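Local coordinates for protein lantibiotic dehydratase (PDB 5EHK) that probably dehydrates serine and threonine residues of the precursor peptide of the lantibiotic NAI-107, in a tRNA-dependent reaction, at residues Y409-L414 with G614-L620; N499-L503 with S530-T536; V570-S576 with Q644-A649. All coordinates share one frame; numbering follows the deposited sequence.

Contact 1: residues Y409-L414 with G614-L620; sequences YHEAFL and GANLERL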
loop_
_atom_site.group_PDB
_atom_site.type_symbol
_atom_site.label_atom_id
_atom_site.label_comp_id
_atom_site.label_asym_id
_atom_site.label_seq_id
_atom_site.Cartn_x
_atom_site.Cartn_y
_atom_site.Cartn_z
ATOM N N TYR A 409 6.496 -8.553 -10.312
ATOM C CA TYR A 409 6.893 -9.929 -10.614
ATOM C C TYR A 409 8.349 -10.005 -11.098
ATOM O O TYR A 409 9.134 -10.836 -10.653
ATOM C CB TYR A 409 5.977 -10.461 -11.695
ATOM C CG TYR A 409 5.843 -11.959 -11.757
ATOM C CD1 TYR A 409 5.177 -12.649 -10.769
ATOM C CD2 TYR A 409 6.334 -12.669 -12.831
ATOM C CE1 TYR A 409 5.023 -14.013 -10.834
ATOM C CE2 TYR A 409 6.173 -14.016 -12.920
ATOM C CZ TYR A 409 5.523 -14.699 -11.913
ATOM O OH TYR A 409 5.377 -16.073 -11.978
ATOM N N HIS A 410 8.694 -9.109 -12.008
ATOM C CA HIS A 410 10.053 -8.994 -12.492
ATOM C C HIS A 410 11.049 -8.749 -11.352
ATOM O O HIS A 410 12.117 -9.370 -11.306
ATOM C CB HIS A 410 10.115 -7.870 -13.521
ATOM C CG HIS A 410 11.501 -7.517 -13.945
ATOM N ND1 HIS A 410 11.974 -6.222 -13.927
ATOM C CD2 HIS A 410 12.520 -8.290 -14.391
ATOM C CE1 HIS A 410 13.230 -6.216 -14.338
ATOM N NE2 HIS A 410 13.589 -7.457 -14.617
ATOM N N GLU A 411 10.688 -7.877 -10.411
ATOM C CA GLU A 411 11.557 -7.610 -9.267
ATOM C C GLU A 411 11.677 -8.871 -8.430
ATOM O O GLU A 411 12.755 -9.217 -7.968
ATOM C CB GLU A 411 11.015 -6.491 -8.383
ATOM C CG GLU A 411 11.115 -5.079 -8.929
ATOM C CD GLU A 411 10.410 -4.062 -8.010
ATOM O OE1 GLU A 411 10.812 -3.970 -6.822
ATOM O OE2 GLU A 411 9.431 -3.398 -8.457
ATOM N N ALA A 412 10.547 -9.528 -8.206
ATOM C CA ALA A 412 10.520 -10.735 -7.407
ATOM C C ALA A 412 11.459 -11.766 -8.040
ATOM O O ALA A 412 12.302 -12.369 -7.352
ATOM C CB ALA A 412 9.099 -11.259 -7.316
ATOM N N PHE A 413 11.324 -11.916 -9.366
ATOM C CA PHE A 413 12.104 -12.852 -10.159
ATOM C C PHE A 413 13.609 -12.573 -9.971
ATOM O O PHE A 413 14.391 -13.473 -9.642
ATOM C CB PHE A 413 11.689 -12.760 -11.633
ATOM C CG PHE A 413 12.210 -13.877 -12.485
ATOM C CD1 PHE A 413 11.377 -14.891 -12.898
ATOM C CD2 PHE A 413 13.549 -13.920 -12.868
ATOM C CE1 PHE A 413 11.872 -15.935 -13.703
ATOM C CE2 PHE A 413 14.054 -14.954 -13.654
ATOM C CZ PHE A 413 13.222 -15.966 -14.066
ATOM N N LEU A 414 14.002 -11.323 -10.194
ATOM C CA LEU A 414 15.391 -10.903 -9.951
ATOM C C LEU A 414 15.881 -11.289 -8.559
ATOM O O LEU A 414 17.009 -11.722 -8.394
ATOM C CB LEU A 414 15.533 -9.388 -10.123
ATOM C CG LEU A 414 15.650 -8.979 -11.581
ATOM C CD1 LEU A 414 15.679 -7.469 -11.748
ATOM C CD2 LEU A 414 16.896 -9.665 -12.194
ATOM N N GLY A 614 13.688 -15.772 -18.226
ATOM C CA GLY A 614 14.944 -15.260 -17.708
ATOM C C GLY A 614 14.707 -13.777 -17.424
ATOM O O GLY A 614 13.621 -13.255 -17.682
ATOM N N ALA A 615 15.710 -13.084 -16.903
ATOM C CA ALA A 615 15.550 -11.685 -16.550
ATOM C C ALA A 615 16.866 -10.911 -16.590
ATOM O O ALA A 615 17.929 -11.466 -16.341
ATOM C CB ALA A 615 14.942 -11.583 -15.187
ATOM N N ASN A 616 16.794 -9.635 -16.957
ATOM C CA ASN A 616 17.900 -8.698 -16.722
ATOM C C ASN A 616 17.347 -7.526 -15.924
ATOM O O ASN A 616 16.185 -7.557 -15.519
ATOM C CB ASN A 616 18.569 -8.237 -18.029
ATOM C CG ASN A 616 17.618 -7.495 -18.967
ATOM O OD1 ASN A 616 16.672 -6.820 -18.547
ATOM N ND2 ASN A 616 17.848 -7.662 -20.259
ATOM N N LEU A 617 18.148 -6.484 -15.725
ATOM C CA LEU A 617 17.726 -5.389 -14.860
ATOM C C LEU A 617 16.447 -4.706 -15.326
ATOM O O LEU A 617 15.703 -4.168 -14.509
ATOM C CB LEU A 617 18.834 -4.371 -14.651
ATOM C CG LEU A 617 19.913 -4.910 -13.718
ATOM C CD1 LEU A 617 21.003 -5.641 -14.496
ATOM C CD2 LEU A 617 20.505 -3.806 -12.880
ATOM N N GLU A 618 16.165 -4.783 -16.621
ATOM C CA GLU A 618 15.051 -4.049 -17.205
ATOM C C GLU A 618 13.760 -4.846 -17.454
ATOM O O GLU A 618 12.671 -4.340 -17.200
ATOM C CB GLU A 618 15.523 -3.422 -18.514
ATOM C CG GLU A 618 14.446 -3.276 -19.592
ATOM C CD GLU A 618 14.995 -2.620 -20.859
ATOM O OE1 GLU A 618 14.980 -1.361 -20.927
ATOM O OE2 GLU A 618 15.462 -3.363 -21.764
ATOM N N ARG A 619 13.875 -6.092 -17.911
ATOM C CA ARG A 619 12.708 -6.856 -18.371
ATOM C C ARG A 619 12.786 -8.338 -17.995
ATOM O O ARG A 619 13.865 -8.870 -17.721
ATOM C CB ARG A 619 12.580 -6.736 -19.900
ATOM C CG ARG A 619 13.913 -6.933 -20.602
ATOM C CD ARG A 619 13.870 -6.696 -22.091
ATOM N NE ARG A 619 13.926 -7.962 -22.809
ATOM C CZ ARG A 619 15.012 -8.448 -23.397
ATOM N NH1 ARG A 619 16.145 -7.764 -23.372
ATOM N NH2 ARG A 619 14.960 -9.622 -24.014
ATOM N N LEU A 620 11.632 -8.994 -17.974
ATOM C CA LEU A 620 11.571 -10.436 -18.008
ATOM C C LEU A 620 11.673 -10.805 -19.452
ATOM O O LEU A 620 11.419 -9.975 -20.307
ATOM C CB LEU A 620 10.219 -10.903 -17.489
ATOM C CG LEU A 620 10.043 -10.818 -15.980
ATOM C CD1 LEU A 620 8.581 -11.078 -15.612
ATOM C CD2 LEU A 620 10.974 -11.835 -15.354
#
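His410, on helix 407-417, drives its imidazole into the bend of the beta hairpin formed by strands 611-615 and 620-624. Its NE2 donates to Asn616 O at 2.8 Å; the acceptor lies in the ring plane and NE2 almost on the extension of the Asn616 C=O bond, with the N-H...O angle at 157°. With CG anti to the backbone N (chi1 171°), the ring reaches away from the helix and edges up to the turn. Arg619 CA sits over one face, 3.9 Å above the plane, and His410 CB slides past Leu620 CG at 3.8 Å. The compact part is apolar and centred on Leu620. Leu620 CD2 rests over a face of Phe413, 4.1 Å from the ring centroid, as a CH-pi contact, while Ala615 CB meets Phe413 CD2 at 3.6 Å. The other Leu620 branch, CD1, approaches the edge of Tyr409, whose hydroxyl is bonded to Gly436 O.

The packing is looser toward Leu414, whose CD2 lies 4.1 Å from Ala615 CB, and the turn at Leu617, an exposed residue. Glu618, its CB directed away from the helix, forms a salt bridge with Arg799. The turn is stiffened from within: Asn616 OD1 takes the N-H groups of Glu618 and Arg619 from opposite faces of its amide plane, an Asx turn through Glu618 extended to an Asx motif through Arg619, and Asn616 N bonds to Arg619 O. A backbone carbonyl held in this braced turn thus gives the buried imidazole a directed acceptor, one polar bond set among apolar contacts.

Contact 2: residues N499-L503 with S530-T536; sequences NSLEL and SHHAGAT
Glu502 extends its side chain from strand 500-508 into the loop 530-536, where donors surround its carboxylate. OE1 takes three bonds: Thr536 N at 2.8 Å on its syn lone pair, and the hydroxyls Thr536 OG1 at 2.6 Å and Ser530 OG at 2.9 Å, both from well out of the carboxylate plane. OE2 accepts from Gly534 N, modelled so close that the length is doubtful. Two residues earlier on the strand, Ser500 OG accepts from Ala533 N, again at a modelled length to be read with caution.

The loop's own folding sets these donors. His532 to Ala535 form a type II turn, with Gly534 at the position where the backbone angles call for glycine. Ser530 OG also accepts from His532 N at 3.1 Å, an ST turn. A single antiparallel bridge, of two weak bonds, pairs Glu502 with Ser530, and a water joins Ser500 O to His531 ND1. Farther out, Gln555 OE1 bonds His532 NE2, and Trp9, Met13 and Pro789 pack against Ala533, Thr536 and Glu502, respectively. A buried carboxylate met by so many N-H and O-H groups would be expected to stay ionised without a charged partner from this loop.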
loop_
_atom_site.group_PDB
_atom_site.type_symbol
_atom_site.label_atom_id
_atom_site.label_comp_id
_atom_site.label_asym_id
_atom_site.label_seq_id
_atom_site.Cartn_x
_atom_site.Cartn_y
_atom_site.Cartn_z
ATOM N N ASN A 499 6.387 -2.783 -31.119
ATOM C CA ASN A 499 6.260 -3.384 -32.449
ATOM C C ASN A 499 5.023 -2.904 -33.204
ATOM O O ASN A 499 5.127 -2.506 -34.353
ATOM C CB ASN A 499 6.225 -4.908 -32.380
ATOM C CG ASN A 499 7.405 -5.489 -31.627
ATOM O OD1 ASN A 499 8.545 -5.030 -31.756
ATOM N ND2 ASN A 499 7.139 -6.540 -30.858
ATOM N N SER A 500 3.859 -2.915 -32.567
ATOM C CA SER A 500 2.648 -2.508 -33.267
ATOM C C SER A 500 1.501 -2.033 -32.350
ATOM O O SER A 500 1.612 -2.071 -31.137
ATOM C CB SER A 500 2.185 -3.629 -34.211
ATOM O OG SER A 500 1.565 -4.724 -33.542
ATOM N N LEU A 501 0.421 -1.541 -32.942
ATOM C CA LEU A 501 -0.736 -1.080 -32.178
ATOM C C LEU A 501 -1.954 -0.893 -33.095
ATOM O O LEU A 501 -1.828 -1.021 -34.309
ATOM C CB LEU A 501 -0.427 0.206 -31.400
ATOM C CG LEU A 501 -0.135 1.470 -32.199
ATOM C CD1 LEU A 501 -0.699 2.652 -31.444
ATOM C CD2 LEU A 501 1.374 1.642 -32.462
ATOM N N GLU A 502 -3.123 -0.641 -32.505
ATOM C CA GLU A 502 -4.351 -0.409 -33.252
ATOM C C GLU A 502 -5.143 0.689 -32.581
ATOM O O GLU A 502 -5.436 0.592 -31.399
ATOM C CB GLU A 502 -5.195 -1.696 -33.337
ATOM C CG GLU A 502 -4.558 -2.767 -34.239
ATOM C CD GLU A 502 -5.331 -4.080 -34.312
ATOM O OE1 GLU A 502 -6.074 -4.426 -33.353
ATOM O OE2 GLU A 502 -5.172 -4.776 -35.340
ATOM N N LEU A 503 -5.459 1.746 -33.321
ATOM C CA LEU A 503 -6.323 2.804 -32.826
ATOM C C LEU A 503 -7.621 2.657 -33.591
ATOM O O LEU A 503 -7.619 2.363 -34.782
ATOM C CB LEU A 503 -5.695 4.186 -33.069
ATOM C CG LEU A 503 -4.321 4.396 -32.424
ATOM C CD1 LEU A 503 -3.650 5.690 -32.864
ATOM C CD2 LEU A 503 -4.436 4.333 -30.891
ATOM N N SER A 530 -5.412 -1.851 -29.027
ATOM C CA SER A 530 -4.709 -3.111 -28.972
ATOM C C SER A 530 -3.197 -2.892 -29.037
ATOM O O SER A 530 -2.735 -1.781 -29.328
ATOM C CB SER A 530 -5.183 -4.003 -30.106
ATOM O OG SER A 530 -4.225 -4.027 -31.140
ATOM N N HIS A 531 -2.415 -3.924 -28.732
ATOM C CA HIS A 531 -0.980 -3.779 -28.860
ATOM C C HIS A 531 -0.421 -4.649 -29.976
ATOM O O HIS A 531 0.796 -4.834 -30.092
ATOM C CB HIS A 531 -0.318 -4.082 -27.527
ATOM C CG HIS A 531 -0.605 -3.045 -26.491
ATOM N ND1 HIS A 531 -0.169 -1.739 -26.605
ATOM C CD2 HIS A 531 -1.324 -3.105 -25.345
ATOM C CE1 HIS A 531 -0.595 -1.042 -25.564
ATOM N NE2 HIS A 531 -1.303 -1.846 -24.790
ATOM N N HIS A 532 -1.310 -5.124 -30.844
ATOM C CA HIS A 532 -0.917 -5.983 -31.963
ATOM C C HIS A 532 -1.579 -5.602 -33.288
ATOM O O HIS A 532 -2.800 -5.637 -33.411
ATOM C CB HIS A 532 -1.278 -7.424 -31.652
ATOM C CG HIS A 532 -0.874 -8.382 -32.721
ATOM N ND1 HIS A 532 0.419 -8.847 -32.850
ATOM C CD2 HIS A 532 -1.580 -8.935 -33.733
ATOM C CE1 HIS A 532 0.482 -9.675 -33.878
ATOM N NE2 HIS A 532 -0.715 -9.741 -34.435
ATOM N N ALA A 533 -0.788 -5.224 -34.279
ATOM C CA ALA A 533 -1.340 -4.964 -35.621
ATOM C C ALA A 533 -2.047 -6.202 -36.173
ATOM O O ALA A 533 -1.404 -7.232 -36.386
ATOM C CB ALA A 533 -0.242 -4.546 -36.562
ATOM N N GLY A 534 -3.366 -6.144 -36.340
ATOM C CA GLY A 534 -4.091 -7.313 -36.824
ATOM C C GLY A 534 -5.045 -7.969 -35.815
ATOM O O GLY A 534 -5.910 -8.784 -36.188
ATOM N N ALA A 535 -4.896 -7.621 -34.534
ATOM C CA ALA A 535 -5.679 -8.265 -33.492
ATOM C C ALA A 535 -7.170 -8.013 -33.670
ATOM O O ALA A 535 -7.973 -8.943 -33.563
ATOM C CB ALA A 535 -5.227 -7.792 -32.122
ATOM N N THR A 536 -7.534 -6.758 -33.944
ATOM C CA THR A 536 -8.939 -6.412 -34.080
ATOM C C THR A 536 -9.543 -7.025 -35.349
ATOM O O THR A 536 -10.704 -7.419 -35.367
ATOM C CB THR A 536 -9.159 -4.879 -34.100
ATOM O OG1 THR A 536 -8.661 -4.308 -32.887
ATOM C CG2 THR A 536 -10.653 -4.545 -34.223
HETATM O O HOH W 1 1.766 -1.210 -28.432
#

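Contact 3: residues V570-S576 with Q644-A649; sequences VAFIPRS and QAPNPA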
loop_
_atom_site.group_PDB
_atom_site.type_symbol
_atom_site.label_atom_id
_atom_site.label_comp_id
_atom_site.label_asym_id
_atom_site.label_seq_id
_atom_site.Cartn_x
_atom_site.Cartn_y
_atom_site.Cartn_z
ATOM N N VAL A 570 -0.085 -17.066 -29.316
ATOM C CA VAL A 570 -0.622 -17.892 -28.239
ATOM C C VAL A 570 -2.082 -18.072 -28.560
ATOM O O VAL A 570 -2.731 -17.117 -28.939
ATOM C CB VAL A 570 -0.413 -17.249 -26.844
ATOM C CG1 VAL A 570 -0.370 -15.747 -26.940
ATOM C CG2 VAL A 570 -1.486 -17.697 -25.856
ATOM N N ALA A 571 -2.586 -19.295 -28.445
ATOM C CA ALA A 571 -4.011 -19.568 -28.623
ATOM C C ALA A 571 -4.541 -20.277 -27.380
ATOM O O ALA A 571 -3.944 -21.257 -26.917
ATOM C CB ALA A 571 -4.239 -20.438 -29.881
ATOM N N PHE A 572 -5.631 -19.787 -26.812
ATOM C CA PHE A 572 -6.164 -20.424 -25.602
ATOM C C PHE A 572 -7.696 -20.534 -25.592
ATOM O O PHE A 572 -8.396 -19.777 -26.273
ATOM C CB PHE A 572 -5.726 -19.641 -24.373
ATOM C CG PHE A 572 -6.294 -18.267 -24.325
ATOM C CD1 PHE A 572 -7.571 -18.047 -23.838
ATOM C CD2 PHE A 572 -5.563 -17.194 -24.797
ATOM C CE1 PHE A 572 -8.109 -16.781 -23.823
ATOM C CE2 PHE A 572 -6.081 -15.927 -24.780
ATOM C CZ PHE A 572 -7.357 -15.712 -24.289
ATOM N N ILE A 573 -8.227 -21.441 -24.785
ATOM C CA ILE A 573 -9.669 -21.502 -24.640
ATOM C C ILE A 573 -10.151 -20.450 -23.645
ATOM O O ILE A 573 -9.696 -20.400 -22.514
ATOM C CB ILE A 573 -10.162 -22.912 -24.244
ATOM C CG1 ILE A 573 -11.693 -22.942 -24.264
ATOM C CG2 ILE A 573 -9.615 -23.320 -22.885
ATOM C CD1 ILE A 573 -12.290 -22.708 -25.645
ATOM N N PRO A 574 -11.039 -19.557 -24.084
ATOM C CA PRO A 574 -11.434 -18.535 -23.105
ATOM C C PRO A 574 -12.362 -19.101 -22.031
ATOM O O PRO A 574 -12.993 -20.132 -22.252
ATOM C CB PRO A 574 -12.150 -17.488 -23.969
ATOM C CG PRO A 574 -11.630 -17.719 -25.384
ATOM C CD PRO A 574 -11.424 -19.200 -25.465
ATOM N N ARG A 575 -12.440 -18.425 -20.887
ATOM C CA ARG A 575 -13.156 -18.927 -19.714
ATOM C C ARG A 575 -14.663 -18.829 -19.913
ATOM O O ARG A 575 -15.415 -19.658 -19.415
ATOM C CB ARG A 575 -12.727 -18.167 -18.456
ATOM C CG ARG A 575 -13.038 -18.859 -17.127
ATOM C CD ARG A 575 -12.610 -20.337 -17.128
ATOM N NE ARG A 575 -11.259 -20.554 -16.607
ATOM C CZ ARG A 575 -10.163 -20.756 -17.348
ATOM N NH1 ARG A 575 -10.210 -20.776 -18.687
ATOM N NH2 ARG A 575 -9.005 -20.930 -16.727
ATOM N N SER A 576 -15.101 -17.811 -20.643
ATOM C CA SER A 576 -16.517 -17.637 -20.935
ATOM C C SER A 576 -16.846 -17.934 -22.405
ATOM O O SER A 576 -16.017 -17.719 -23.305
ATOM C CB SER A 576 -16.974 -16.227 -20.559
ATOM O OG SER A 576 -16.859 -15.330 -21.644
ATOM N N GLN A 644 -10.064 -13.615 -19.270
ATOM C CA GLN A 644 -10.523 -14.818 -19.935
ATOM C C GLN A 644 -9.471 -15.880 -20.116
ATOM O O GLN A 644 -9.791 -16.934 -20.666
ATOM C CB GLN A 644 -11.060 -14.504 -21.323
ATOM C CG GLN A 644 -12.113 -13.460 -21.361
ATOM C CD GLN A 644 -13.357 -13.875 -20.615
ATOM O OE1 GLN A 644 -13.695 -15.071 -20.535
ATOM N NE2 GLN A 644 -14.053 -12.884 -20.054
ATOM N N ALA A 645 -8.210 -15.595 -19.779
ATOM C CA ALA A 645 -7.139 -16.552 -20.128
ATOM C C ALA A 645 -6.553 -17.354 -18.987
ATOM O O ALA A 645 -6.256 -16.806 -17.921
ATOM C CB ALA A 645 -6.022 -15.868 -20.893
ATOM N N PRO A 646 -6.338 -18.653 -19.229
ATOM C CA PRO A 646 -5.545 -19.454 -18.291
ATOM C C PRO A 646 -4.201 -18.775 -18.045
ATOM O O PRO A 646 -3.651 -18.174 -18.990
ATOM C CB PRO A 646 -5.375 -20.812 -19.026
ATOM C CG PRO A 646 -5.757 -20.562 -20.443
ATOM C CD PRO A 646 -6.773 -19.435 -20.403
ATOM N N ASN A 647 -3.698 -18.836 -16.808
ATOM C CA ASN A 647 -2.477 -18.108 -16.444
ATOM C C ASN A 647 -1.268 -18.216 -17.387
ATOM O O ASN A 647 -0.670 -17.196 -17.735
ATOM C CB ASN A 647 -2.055 -18.383 -14.995
ATOM C CG ASN A 647 -3.021 -17.804 -13.989
ATOM O OD1 ASN A 647 -3.863 -16.964 -14.326
ATOM N ND2 ASN A 647 -2.913 -18.252 -12.739
ATOM N N PRO A 648 -0.915 -19.429 -17.820
ATOM C CA PRO A 648 0.276 -19.461 -18.671
ATOM C C PRO A 648 0.077 -18.677 -19.961
ATOM O O PRO A 648 0.999 -17.993 -20.423
ATOM C CB PRO A 648 0.451 -20.955 -18.974
ATOM C CG PRO A 648 -0.242 -21.646 -17.844
ATOM C CD PRO A 648 -1.400 -20.775 -17.482
ATOM N N ALA A 649 -1.125 -18.776 -20.513
ATOM C CA ALA A 649 -1.487 -18.057 -21.717
ATOM C C ALA A 649 -1.343 -16.575 -21.462
ATOM O O ALA A 649 -0.759 -15.850 -22.269
ATOM C CB ALA A 649 -2.927 -18.381 -22.124
#
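Phe572 and Ala645 meet at the end of strand 566-572, which lies between strands 629-634 and 591-595 of a mixed sheet and is covered here by a helix-loop-helix, helices 641-644 and 647-656. The phenyl ring is the main bump. It leans into a hollow whose floor is Ala645 and whose walls are Pro646 and Ala649. Ala645 CB stands over the centre of one face, 3.7 Å from the centroid and only 13° off the normal, a CH-pi contact. Pro646 CD touches CD1 of the Phe572 ring at 3.8 Å, and Ala649 CB, the small knob of the second helix, reaches Phe572 CB at 3.8 Å. The same methyl is shared with Val570, whose CG2 comes within 4.1 Å. Both Val570 and Phe572 therefore face the helix, two residues apart on one side of the strand. The chi1 of 65° places the phenyl between its own backbone N and carbonyl carbon, with one face on Ala645 CB.

Beyond the strand the fit becomes polar. Pro574 and Arg575 wrap round the end of the first helix: Gln644 O receives a weak bond from Arg575 N and a CA-H contact from Pro574. Arg575, bent at chi2 and chi3, crosses Pro646 at a slant, and its guanidinium makes a cation-pi contact with Trp443. Ser576 is the N-cap of helix 577-580, its OG weakly bonded to Ala579 N. Gln644, folded at chi2 (-63°), brings its amide round to this cap, where Gln644 OE1 accepts from Ser576 N at 3.1 Å, the nitrogen lying nearly in line with the amide C=O.

Contacts 1 and 3 brace one mixed sheet at two places: strand 629-634 separates the hairpin of contact 1 from strand 566-572 of contact 3. Their centres lie 23 Å apart and their nearest atoms about 8 Å. Contact 2 belongs to other strands, its centre 25 Å from that of contact 1 and 19 Å from that of contact 3. Along the chain, segments of contacts 1 and 3 alternate, whereas contact 2 is complete before contact 3 begins. Continuous pieces of chain serve more than one contact: residues 436-444 touch contact 1 (Gly436, Pro438) and contact 3 (Pro437, Trp443), and beyond helix 647-656 Glu658 meets contact 1, Gln660 and Trp663 contact 2.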